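Local coordinates for protein nicotinate phosphoribosyltransferase (Porphyromonas gingivalis, PDB 2IM5) that probably catalyses the ATP-dependent formation of nicotinate ribonucleotide from nicotinate and phosphoribosyl diphosphate, a step in NAD biosynthesis, at residues 9-15 / 117-122; 39-44 / 99-105; 223-227 / 384-389. All blocks are in the same frame, centred on the assembly; numbering follows the deposited sequence.

Contact 1 of 3, residues 9-15 / 117-122; sequences DTDLYKF and TLWETP
Thr10 lies opposite Thr121 with their CA atoms 5.7 Å apart, and Lys14 lies opposite Leu118 with the same 5.7 Å between CA atoms, so the two segments pass each other in opposite directions. Both belong to the N-terminal domain of the nicotinate phosphoribosyltransferase family. The contact joins the start of helix 12-24 to the chain that leads into helix 120-134, deep in the protein. Lys14 carries it. Its chain bends twice, at chi2 (-84°) and chi3 (63°), and this folds the ammonium group round to residues 117-120. Lys14 NZ donates to Thr117 O at 2.8 Å and to Thr117 OG1 at 3.0 Å. It also forms a salt bridge with Glu120 OE1 at 2.8 Å, on the anti lone pair of that oxygen. A second salt bridge goes to Glu214, which is bonded to Thr117 OG1 as well. Glu214 follows His213, which is predicted to be autophosphorylated but is unmodified here. The buried ammonium is thus met by two carboxylates and by both oxygens of Thr117. Tyr13 OH donates to the same Glu120 OE1 at 2.7 Å, coming from above the carboxylate plane, 38° out of it. OE1 therefore has two donors, while Glu120 OE2 pairs with Arg168. Further along, Thr121 OG1 donates to Asp11 OD2 at 2.9 Å on the anti side of the carboxylate. Asp11 OD1 bonds to Ser195, so both oxygens of this aspartate have partners. Leu118 CD2 packs on the backbone O of Lys14, with Lys14 CB and Phe15 CD1 a little farther off. Beside it, one water bonds to Thr10 OG1 and donates to Leu118 O at 2.7 Å.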
loop_
_atom_site.group_PDB
_atom_site.type_symbol
_atom_site.label_atom_id
_atom_site.label_comp_id
_atom_site.label_asym_id
_atom_site.label_seq_id
_atom_site.Cartn_x
_atom_site.Cartn_y
_atom_site.Cartn_z
ATOM N N ASP A 9 1.130 -6.749 12.310
ATOM C CA ASP A 9 2.153 -6.951 11.284
ATOM C C ASP A 9 1.454 -6.853 9.930
ATOM O O ASP A 9 1.158 -7.859 9.280
ATOM C CB ASP A 9 2.829 -8.318 11.460
ATOM C CG ASP A 9 4.030 -8.509 10.539
ATOM O OD1 ASP A 9 4.547 -7.512 9.994
ATOM O OD2 ASP A 9 4.472 -9.665 10.368
ATOM N N THR A 10 1.183 -5.615 9.530
ATOM C CA THR A 10 0.504 -5.314 8.278
ATOM C C THR A 10 0.736 -3.832 7.994
ATOM O O THR A 10 1.361 -3.129 8.800
ATOM C CB THR A 10 -1.018 -5.597 8.405
ATOM O OG1 THR A 10 -1.666 -5.386 7.145
ATOM C CG2 THR A 10 -1.642 -4.687 9.449
ATOM N N ASP A 11 0.248 -3.357 6.853
ATOM C CA ASP A 11 0.415 -1.954 6.494
ATOM C C ASP A 11 -0.635 -1.052 7.123
ATOM O O ASP A 11 -1.784 -1.449 7.312
ATOM C CB ASP A 11 0.385 -1.777 4.979
ATOM C CG ASP A 11 1.675 -2.217 4.326
ATOM O OD1 ASP A 11 2.745 -1.744 4.757
ATOM O OD2 ASP A 11 1.617 -3.028 3.382
ATOM N N LEU A 12 -0.226 0.172 7.440
ATOM C CA LEU A 12 -1.129 1.142 8.042
ATOM C C LEU A 12 -2.400 1.332 7.222
ATOM O O LEU A 12 -3.499 1.363 7.767
ATOM C CB LEU A 12 -0.425 2.492 8.183
ATOM C CG LEU A 12 -1.342 3.652 8.585
ATOM C CD1 LEU A 12 -1.869 3.416 9.998
ATOM C CD2 LEU A 12 -0.577 4.973 8.506
ATOM N N TYR A 13 -2.253 1.439 5.904
ATOM C CA TYR A 13 -3.411 1.678 5.058
ATOM C C TYR A 13 -4.490 0.608 5.139
ATOM O O TYR A 13 -5.646 0.875 4.814
ATOM C CB TYR A 13 -2.975 1.917 3.604
ATOM C CG TYR A 13 -2.609 0.683 2.805
ATOM C CD1 TYR A 13 -3.594 -0.084 2.174
ATOM C CD2 TYR A 13 -1.276 0.305 2.642
ATOM C CE1 TYR A 13 -3.257 -1.188 1.396
ATOM C CE2 TYR A 13 -0.926 -0.801 1.867
ATOM C CZ TYR A 13 -1.922 -1.543 1.243
ATOM O OH TYR A 13 -1.582 -2.629 0.458
ATOM N N LYS A 14 -4.130 -0.595 5.577
ATOM C CA LYS A 14 -5.120 -1.658 5.701
ATOM C C LYS A 14 -6.103 -1.284 6.811
ATOM O O LYS A 14 -7.309 -1.518 6.690
ATOM C CB LYS A 14 -4.438 -2.997 6.006
ATOM C CG LYS A 14 -3.464 -3.471 4.909
ATOM C CD LYS A 14 -4.144 -4.211 3.747
ATOM C CE LYS A 14 -5.134 -3.339 2.969
ATOM N NZ LYS A 14 -5.631 -4.005 1.722
ATOM N N PHE A 15 -5.595 -0.681 7.887
ATOM C CA PHE A 15 -6.459 -0.271 8.993
ATOM C C PHE A 15 -7.231 1.010 8.686
ATOM O O PHE A 15 -8.420 1.108 8.990
ATOM C CB PHE A 15 -5.657 -0.063 10.283
ATOM C CG PHE A 15 -5.092 -1.326 10.862
ATOM C CD1 PHE A 15 -5.856 -2.481 10.934
ATOM C CD2 PHE A 15 -3.800 -1.353 11.366
ATOM C CE1 PHE A 15 -5.342 -3.646 11.499
ATOM C CE2 PHE A 15 -3.279 -2.519 11.935
ATOM C CZ PHE A 15 -4.058 -3.666 12.000
ATOM N N THR A 117 -10.205 -6.914 3.204
ATOM C CA THR A 117 -9.134 -6.028 2.788
ATOM C C THR A 117 -7.901 -6.269 3.679
ATOM O O THR A 117 -6.769 -6.066 3.256
ATOM C CB THR A 117 -9.555 -4.543 2.877
ATOM O OG1 THR A 117 -8.517 -3.728 2.319
ATOM C CG2 THR A 117 -9.800 -4.127 4.325
ATOM N N LEU A 118 -8.133 -6.726 4.906
ATOM C CA LEU A 118 -7.047 -6.986 5.851
ATOM C C LEU A 118 -6.146 -8.180 5.486
ATOM O O LEU A 118 -5.058 -8.313 6.034
ATOM C CB LEU A 118 -7.621 -7.184 7.260
ATOM C CG LEU A 118 -8.513 -6.044 7.773
ATOM C CD1 LEU A 118 -9.050 -6.400 9.156
ATOM C CD2 LEU A 118 -7.718 -4.736 7.827
ATOM N N TRP A 119 -6.596 -9.033 4.566
ATOM C CA TRP A 119 -5.816 -10.196 4.145
ATOM C C TRP A 119 -4.628 -9.864 3.238
ATOM O O TRP A 119 -3.586 -10.512 3.316
ATOM C CB TRP A 119 -6.695 -11.201 3.376
ATOM C CG TRP A 119 -7.619 -12.048 4.197
ATOM C CD1 TRP A 119 -8.986 -12.015 4.181
ATOM C CD2 TRP A 119 -7.252 -13.109 5.094
ATOM N NE1 TRP A 119 -9.491 -12.993 5.003
ATOM C CE2 TRP A 119 -8.453 -13.678 5.578
ATOM C CE3 TRP A 119 -6.027 -13.634 5.530
ATOM C CZ2 TRP A 119 -8.468 -14.750 6.481
ATOM C CZ3 TRP A 119 -6.037 -14.702 6.426
ATOM C CH2 TRP A 119 -7.255 -15.249 6.893
ATOM N N GLU A 120 -4.785 -8.858 2.379
ATOM C CA GLU A 120 -3.752 -8.499 1.403
ATOM C C GLU A 120 -2.282 -8.530 1.808
ATOM O O GLU A 120 -1.520 -9.372 1.323
ATOM C CB GLU A 120 -4.028 -7.127 0.784
ATOM C CG GLU A 120 -3.110 -6.840 -0.414
ATOM C CD GLU A 120 -2.879 -5.355 -0.665
ATOM O OE1 GLU A 120 -3.497 -4.532 0.041
ATOM O OE2 GLU A 120 -2.074 -5.009 -1.563
ATOM N N THR A 121 -1.882 -7.595 2.666
ATOM C CA THR A 121 -0.493 -7.499 3.087
ATOM C C THR A 121 0.053 -8.748 3.779
ATOM O O THR A 121 1.129 -9.224 3.429
ATOM C CB THR A 121 -0.270 -6.251 3.981
ATOM O OG1 THR A 121 -0.456 -5.064 3.196
ATOM C CG2 THR A 121 1.148 -6.234 4.542
ATOM N N PRO A 122 -0.676 -9.296 4.769
ATOM C CA PRO A 122 -0.191 -10.497 5.454
ATOM C C PRO A 122 0.024 -11.666 4.485
ATOM O O PRO A 122 1.052 -12.346 4.535
ATOM C CB PRO A 122 -1.296 -10.786 6.466
ATOM C CG PRO A 122 -1.853 -9.426 6.756
ATOM C CD PRO A 122 -1.915 -8.800 5.396
HETATM O O HOH W 1 -4.084 -6.632 7.962
#

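Contact 2 of 3, residues 39-44 / 99-105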
loop_
_atom_site.group_PDB
_atom_site.type_symbol
_atom_site.label_atom_id
_atom_site.label_comp_id
_atom_site.label_asym_id
_atom_site.label_seq_id
_atom_site.Cartn_x
_atom_site.Cartn_y
_atom_site.Cartn_z
ATOM N N ARG A 39 4.436 -15.095 -13.540
ATOM C CA ARG A 39 3.865 -16.395 -13.882
ATOM C C ARG A 39 4.772 -17.574 -13.539
ATOM O O ARG A 39 4.963 -18.476 -14.353
ATOM C CB ARG A 39 3.514 -16.446 -15.372
ATOM C CG ARG A 39 2.394 -15.515 -15.788
ATOM C CD ARG A 39 1.961 -15.799 -17.222
ATOM N NE ARG A 39 0.900 -14.899 -17.668
ATOM C CZ ARG A 39 -0.315 -14.835 -17.126
ATOM N NH1 ARG A 39 -0.635 -15.626 -16.108
ATOM N NH2 ARG A 39 -1.208 -13.972 -17.597
ATOM N N GLN A 40 5.331 -17.563 -12.336
ATOM C CA GLN A 40 6.196 -18.646 -11.892
ATOM C C GLN A 40 5.358 -19.893 -11.654
ATOM O O GLN A 40 4.179 -19.807 -11.309
ATOM C CB GLN A 40 6.899 -18.269 -10.589
ATOM C CG GLN A 40 7.962 -17.202 -10.733
ATOM C CD GLN A 40 8.545 -16.793 -9.394
ATOM O OE1 GLN A 40 8.782 -17.633 -8.524
ATOM N NE2 GLN A 40 8.790 -15.500 -9.224
ATOM N N GLY A 41 5.969 -21.057 -11.838
ATOM C CA GLY A 41 5.249 -22.295 -11.617
ATOM C C GLY A 41 5.264 -22.634 -10.139
ATOM O O GLY A 41 6.292 -22.507 -9.481
ATOM N N PHE A 42 4.123 -23.057 -9.614
ATOM C CA PHE A 42 4.022 -23.409 -8.205
ATOM C C PHE A 42 3.433 -24.798 -8.057
ATOM O O PHE A 42 2.618 -25.230 -8.871
ATOM C CB PHE A 42 3.150 -22.387 -7.466
ATOM C CG PHE A 42 3.874 -21.123 -7.112
ATOM C CD1 PHE A 42 4.738 -21.088 -6.023
ATOM C CD2 PHE A 42 3.697 -19.971 -7.866
ATOM C CE1 PHE A 42 5.414 -19.921 -5.687
ATOM C CE2 PHE A 42 4.372 -18.799 -7.539
ATOM C CZ PHE A 42 5.233 -18.776 -6.446
ATOM N N THR A 43 3.852 -25.493 -7.009
ATOM C CA THR A 43 3.389 -26.846 -6.757
ATOM C C THR A 43 2.314 -26.880 -5.692
ATOM O O THR A 43 2.175 -25.946 -4.901
ATOM C CB THR A 43 4.537 -27.740 -6.285
ATOM O OG1 THR A 43 5.034 -27.247 -5.033
ATOM C CG2 THR A 43 5.660 -27.750 -7.313
ATOM N N GLU A 44 1.564 -27.976 -5.667
ATOM C CA GLU A 44 0.493 -28.146 -4.700
ATOM C C GLU A 44 1.008 -28.189 -3.271
ATOM O O GLU A 44 0.286 -27.829 -2.343
ATOM C CB GLU A 44 -0.300 -29.422 -4.996
ATOM C CG GLU A 44 -1.676 -29.170 -5.595
ATOM C CD GLU A 44 -2.575 -28.350 -4.676
ATOM O OE1 GLU A 44 -2.644 -28.670 -3.469
ATOM O OE2 GLU A 44 -3.216 -27.393 -5.160
ATOM N N ILE A 99 -3.804 -24.083 -7.349
ATOM C CA ILE A 99 -2.886 -23.970 -8.472
ATOM C C ILE A 99 -3.827 -24.003 -9.664
ATOM O O ILE A 99 -4.578 -24.954 -9.815
ATOM C CB ILE A 99 -1.929 -25.182 -8.547
ATOM C CG1 ILE A 99 -1.178 -25.343 -7.220
ATOM C CG2 ILE A 99 -0.950 -24.999 -9.701
ATOM C CD1 ILE A 99 -0.312 -24.151 -6.849
ATOM N N ASP A 100 -3.810 -22.965 -10.497
ATOM C CA ASP A 100 -4.716 -22.925 -11.641
ATOM C C ASP A 100 -4.338 -23.895 -12.747
ATOM O O ASP A 100 -3.362 -24.642 -12.634
ATOM C CB ASP A 100 -4.827 -21.504 -12.218
ATOM C CG ASP A 100 -3.507 -20.973 -12.747
ATOM O OD1 ASP A 100 -2.690 -21.780 -13.233
ATOM O OD2 ASP A 100 -3.295 -19.742 -12.695
ATOM N N ALA A 101 -5.126 -23.872 -13.819
ATOM C CA ALA A 101 -4.916 -24.745 -14.968
ATOM C C ALA A 101 -3.529 -24.583 -15.575
ATOM O O ALA A 101 -2.964 -25.539 -16.104
ATOM C CB ALA A 101 -5.979 -24.476 -16.024
ATOM N N GLN A 102 -2.976 -23.378 -15.497
ATOM C CA GLN A 102 -1.650 -23.117 -16.054
ATOM C C GLN A 102 -0.520 -23.434 -15.078
ATOM O O GLN A 102 0.644 -23.170 -15.372
ATOM C CB GLN A 102 -1.527 -21.652 -16.493
ATOM C CG GLN A 102 -2.351 -21.269 -17.711
ATOM C CD GLN A 102 -3.841 -21.502 -17.518
ATOM O OE1 GLN A 102 -4.341 -22.616 -17.701
ATOM N NE2 GLN A 102 -4.557 -20.448 -17.137
ATOM N N GLY A 103 -0.859 -23.991 -13.918
ATOM C CA GLY A 103 0.161 -24.323 -12.934
ATOM C C GLY A 103 0.636 -23.128 -12.122
ATOM O O GLY A 103 1.698 -23.165 -11.498
ATOM N N HIS A 104 -0.159 -22.063 -12.122
ATOM C CA HIS A 104 0.181 -20.849 -11.398
ATOM C C HIS A 104 -0.549 -20.767 -10.064
ATOM O O HIS A 104 -1.638 -21.319 -9.902
ATOM C CB HIS A 104 -0.165 -19.637 -12.261
ATOM C CG HIS A 104 0.562 -19.607 -13.570
ATOM N ND1 HIS A 104 0.042 -19.006 -14.697
ATOM C CD2 HIS A 104 1.776 -20.092 -13.926
ATOM C CE1 HIS A 104 0.905 -19.123 -15.692
ATOM N NE2 HIS A 104 1.965 -19.777 -15.250
ATOM N N LEU A 105 0.057 -20.078 -9.105
ATOM C CA LEU A 105 -0.552 -19.929 -7.789
ATOM C C LEU A 105 -1.724 -18.957 -7.869
ATOM O O LEU A 105 -1.566 -17.828 -8.323
ATOM C CB LEU A 105 0.485 -19.419 -6.784
ATOM C CG LEU A 105 0.018 -19.197 -5.343
ATOM C CD1 LEU A 105 -0.557 -20.482 -4.765
ATOM C CD2 LEU A 105 1.195 -18.719 -4.511
HETATM O O HOH W 2 1.983 -18.181 -10.125
HETATM O O HOH W 3 -5.305 -26.811 -6.454
#
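Arg39 lays its side chain along the His104 ring. Its CB sits over one face, 4.0 Å from the ring centroid and 29° off the normal, a CH-pi contact. CG and CD follow past His104 CE1, with CD 3.8 Å from that atom. The chain is extended from CG to NE, and the turn at its end brings NH1 back beside the ring. There NH1 comes to 3.7 Å from His104 ND1, which lies at the edge of the guanidinium. The two planes are 25° apart. Gln102 O sits over the opposite face of the ring, toward the rim. His104 follows the type I turn Asp100-Gly103, which closes the beta hairpin of strands 95-99 and 105-110. Asp100 OD1 accepts from His104 N, just past the turn. Across the contact, Phe42 N donates to Gly103 O at 3.1 Å, almost straight at 175°. The Phe42 ring turns a face to Leu105, whose CD2 stands over its centre at 4.2 Å from the centroid. Phe42 CB touches Ile99 CD1 at 3.9 Å. Phe46, from helix 44-56, also meets the Phe42 ring. Water 2 links Gln40 O to Leu105 N, and water 3 links Glu44 OE2 to Ile99 N. One direct hydrogen bond, two water bridges and CH-pi and apolar contacts join the segments, consistent with a contact at the surface.

Contact 3 of 3, residues 223-227 / 384-389; sequences YGYKM and LAMNTL
One face of the Tyr225 ring rests on Ala385, whose CB stands over the ring centre, 3.6 Å from the centroid and 11° off the normal. This is a CH-pi contact with the methyl group of a helix residue. Ala385 CA comes to the same side of the ring, 3.6 Å from Tyr225 CE2. Tyr252 meets the Tyr225 ring in an edge-to-face stack. At the far end of the ring, Tyr225 OH bonds to Glu381, one helical turn before Ala385. The tyrosine thus lies along the helix and is held at its tip. Nearer the backbone, Tyr225 CB is bordered by the branched side chains of Leu389, with CD2 at 3.8 Å, and Thr388, with CG2 at 4.0 Å. Residues 223-227 link helices 213-223 and 228-240 in the alpha/beta part built round the parallel sheet, whose family is related to the TIM barrels. Helix 379-389, near the C terminus, packs on this link. Gly224, the first residue past helix 213-223 to leave helical angles, has a positive phi of 98°. Tyr225 comes next and points toward helix 379-389. Lys226 follows with an extended chain that crosses Thr388 obliquely. Its CG lies 4.2 Å from Thr388 CG2, and its CE lies 3.9 Å from Thr388 O. No hydrogen bond joins the two segments. Thr388 uses its polar atom within its own helix. With chi1 at -60°, OG1 sits beside the backbone N and donates to Leu384 O at 2.6 Å, while CG2 is left to face Tyr225. The backbone Thr388 N also reaches Leu384 O, at 2.8 Å. The two donors approach that carbonyl from opposite faces of its plane.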
loop_
_atom_site.group_PDB
_atom_site.type_symbol
_atom_site.label_atom_id
_atom_site.label_comp_id
_atom_site.label_asym_id
_atom_site.label_seq_id
_atom_site.Cartn_x
_atom_site.Cartn_y
_atom_site.Cartn_z
ATOM N N TYR A 223 -19.621 4.100 -7.965
ATOM C CA TYR A 223 -20.125 5.397 -8.421
ATOM C C TYR A 223 -19.808 5.793 -9.860
ATOM O O TYR A 223 -20.311 6.798 -10.345
ATOM C CB TYR A 223 -19.619 6.492 -7.489
ATOM C CG TYR A 223 -20.067 6.314 -6.070
ATOM C CD1 TYR A 223 -21.401 6.501 -5.713
ATOM C CD2 TYR A 223 -19.169 5.927 -5.081
ATOM C CE1 TYR A 223 -21.829 6.302 -4.403
ATOM C CE2 TYR A 223 -19.585 5.726 -3.768
ATOM C CZ TYR A 223 -20.915 5.913 -3.438
ATOM O OH TYR A 223 -21.337 5.702 -2.148
ATOM N N GLY A 224 -18.981 5.017 -10.546
ATOM C CA GLY A 224 -18.639 5.363 -11.910
ATOM C C GLY A 224 -17.312 6.093 -11.959
ATOM O O GLY A 224 -16.853 6.640 -10.945
ATOM N N TYR A 225 -16.708 6.126 -13.145
ATOM C CA TYR A 225 -15.408 6.761 -13.336
ATOM C C TYR A 225 -15.361 8.287 -13.268
ATOM O O TYR A 225 -14.403 8.854 -12.751
ATOM C CB TYR A 225 -14.809 6.275 -14.656
ATOM C CG TYR A 225 -14.685 4.773 -14.680
ATOM C CD1 TYR A 225 -13.772 4.119 -13.852
ATOM C CD2 TYR A 225 -15.529 3.998 -15.475
ATOM C CE1 TYR A 225 -13.701 2.739 -13.810
ATOM C CE2 TYR A 225 -15.472 2.608 -15.443
ATOM C CZ TYR A 225 -14.555 1.986 -14.609
ATOM O OH TYR A 225 -14.481 0.617 -14.561
ATOM N N LYS A 226 -16.381 8.961 -13.781
ATOM C CA LYS A 226 -16.366 10.417 -13.749
ATOM C C LYS A 226 -16.238 11.001 -12.343
ATOM O O LYS A 226 -15.456 11.919 -12.126
ATOM C CB LYS A 226 -17.606 10.978 -14.452
ATOM C CG LYS A 226 -17.548 10.832 -15.973
ATOM C CD LYS A 226 -18.793 11.393 -16.653
ATOM C CE LYS A 226 -18.632 11.362 -18.168
ATOM N NZ LYS A 226 -19.820 11.877 -18.879
ATOM N N MET A 227 -16.981 10.462 -11.385
ATOM C CA MET A 227 -16.927 10.972 -10.019
ATOM C C MET A 227 -16.063 10.190 -9.026
ATOM O O MET A 227 -15.973 10.572 -7.859
ATOM C CB MET A 227 -18.345 11.086 -9.459
ATOM C CG MET A 227 -19.142 12.268 -10.017
ATOM S SD MET A 227 -18.377 13.907 -9.693
ATOM C CE MET A 227 -18.171 14.509 -11.395
ATOM N N LEU A 384 -14.087 0.314 -21.014
ATOM C CA LEU A 384 -15.201 1.146 -20.589
ATOM C C LEU A 384 -14.687 2.361 -19.814
ATOM O O LEU A 384 -15.157 3.471 -20.022
ATOM C CB LEU A 384 -16.172 0.335 -19.717
ATOM C CG LEU A 384 -17.420 1.082 -19.241
ATOM C CD1 LEU A 384 -18.297 1.396 -20.432
ATOM C CD2 LEU A 384 -18.187 0.230 -18.239
ATOM N N ALA A 385 -13.713 2.150 -18.933
ATOM C CA ALA A 385 -13.164 3.248 -18.143
ATOM C C ALA A 385 -12.509 4.273 -19.060
ATOM O O ALA A 385 -12.755 5.476 -18.935
ATOM C CB ALA A 385 -12.155 2.723 -17.137
ATOM N N MET A 386 -11.677 3.797 -19.983
ATOM C CA MET A 386 -11.012 4.693 -20.919
ATOM C C MET A 386 -12.033 5.464 -21.758
ATOM O O MET A 386 -11.924 6.683 -21.894
ATOM C CB MET A 386 -10.058 3.910 -21.830
ATOM C CG MET A 386 -8.887 3.292 -21.074
ATOM S SD MET A 386 -7.662 2.414 -22.092
ATOM C CE MET A 386 -6.518 3.652 -22.384
ATOM N N ASN A 387 -13.021 4.771 -22.314
ATOM C CA ASN A 387 -14.036 5.446 -23.121
ATOM C C ASN A 387 -14.814 6.454 -22.273
ATOM O O ASN A 387 -15.099 7.559 -22.716
ATOM C CB ASN A 387 -15.007 4.431 -23.744
ATOM C CG ASN A 387 -14.336 3.543 -24.786
ATOM O OD1 ASN A 387 -13.459 4.000 -25.518
ATOM N ND2 ASN A 387 -14.755 2.281 -24.868
ATOM N N THR A 388 -15.142 6.074 -21.045
ATOM C CA THR A 388 -15.894 6.949 -20.154
ATOM C C THR A 388 -15.115 8.219 -19.830
ATOM O O THR A 388 -15.677 9.308 -19.762
ATOM C CB THR A 388 -16.228 6.232 -18.822
ATOM O OG1 THR A 388 -17.024 5.069 -19.091
ATOM C CG2 THR A 388 -16.990 7.172 -17.884
ATOM N N LEU A 389 -13.813 8.072 -19.629
ATOM C CA LEU A 389 -12.975 9.202 -19.286
ATOM C C LEU A 389 -12.409 9.917 -20.506
ATOM O O LEU A 389 -11.657 10.869 -20.370
ATOM C CB LEU A 389 -11.839 8.738 -18.375
ATOM C CG LEU A 389 -12.332 8.144 -17.054
ATOM C CD1 LEU A 389 -11.181 7.486 -16.300
ATOM C CD2 LEU A 389 -12.974 9.250 -16.225
#

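From the N terminus, the chain first passes residues 9-15 at the start of helix 12-24. It then runs through strand 29-36 to residues 39-44, and later through the hairpin turn at 99-105, where contact 2 closes. This joins the 95-99/105-110 hairpin of the antiparallel sheet to the chain between strand 29-36 and helix 44-56. Residues 117-122 come next and close contact 1, which joins helix 12-24 to helix 120-134. Contact 2 is thus nested inside the loop of contact 1, about 25 Å away between centres. Contact 3 follows in series. It opens at 223-227, in the alpha/beta region that holds the parallel sheet, and closes at the C-terminal helix 379-389.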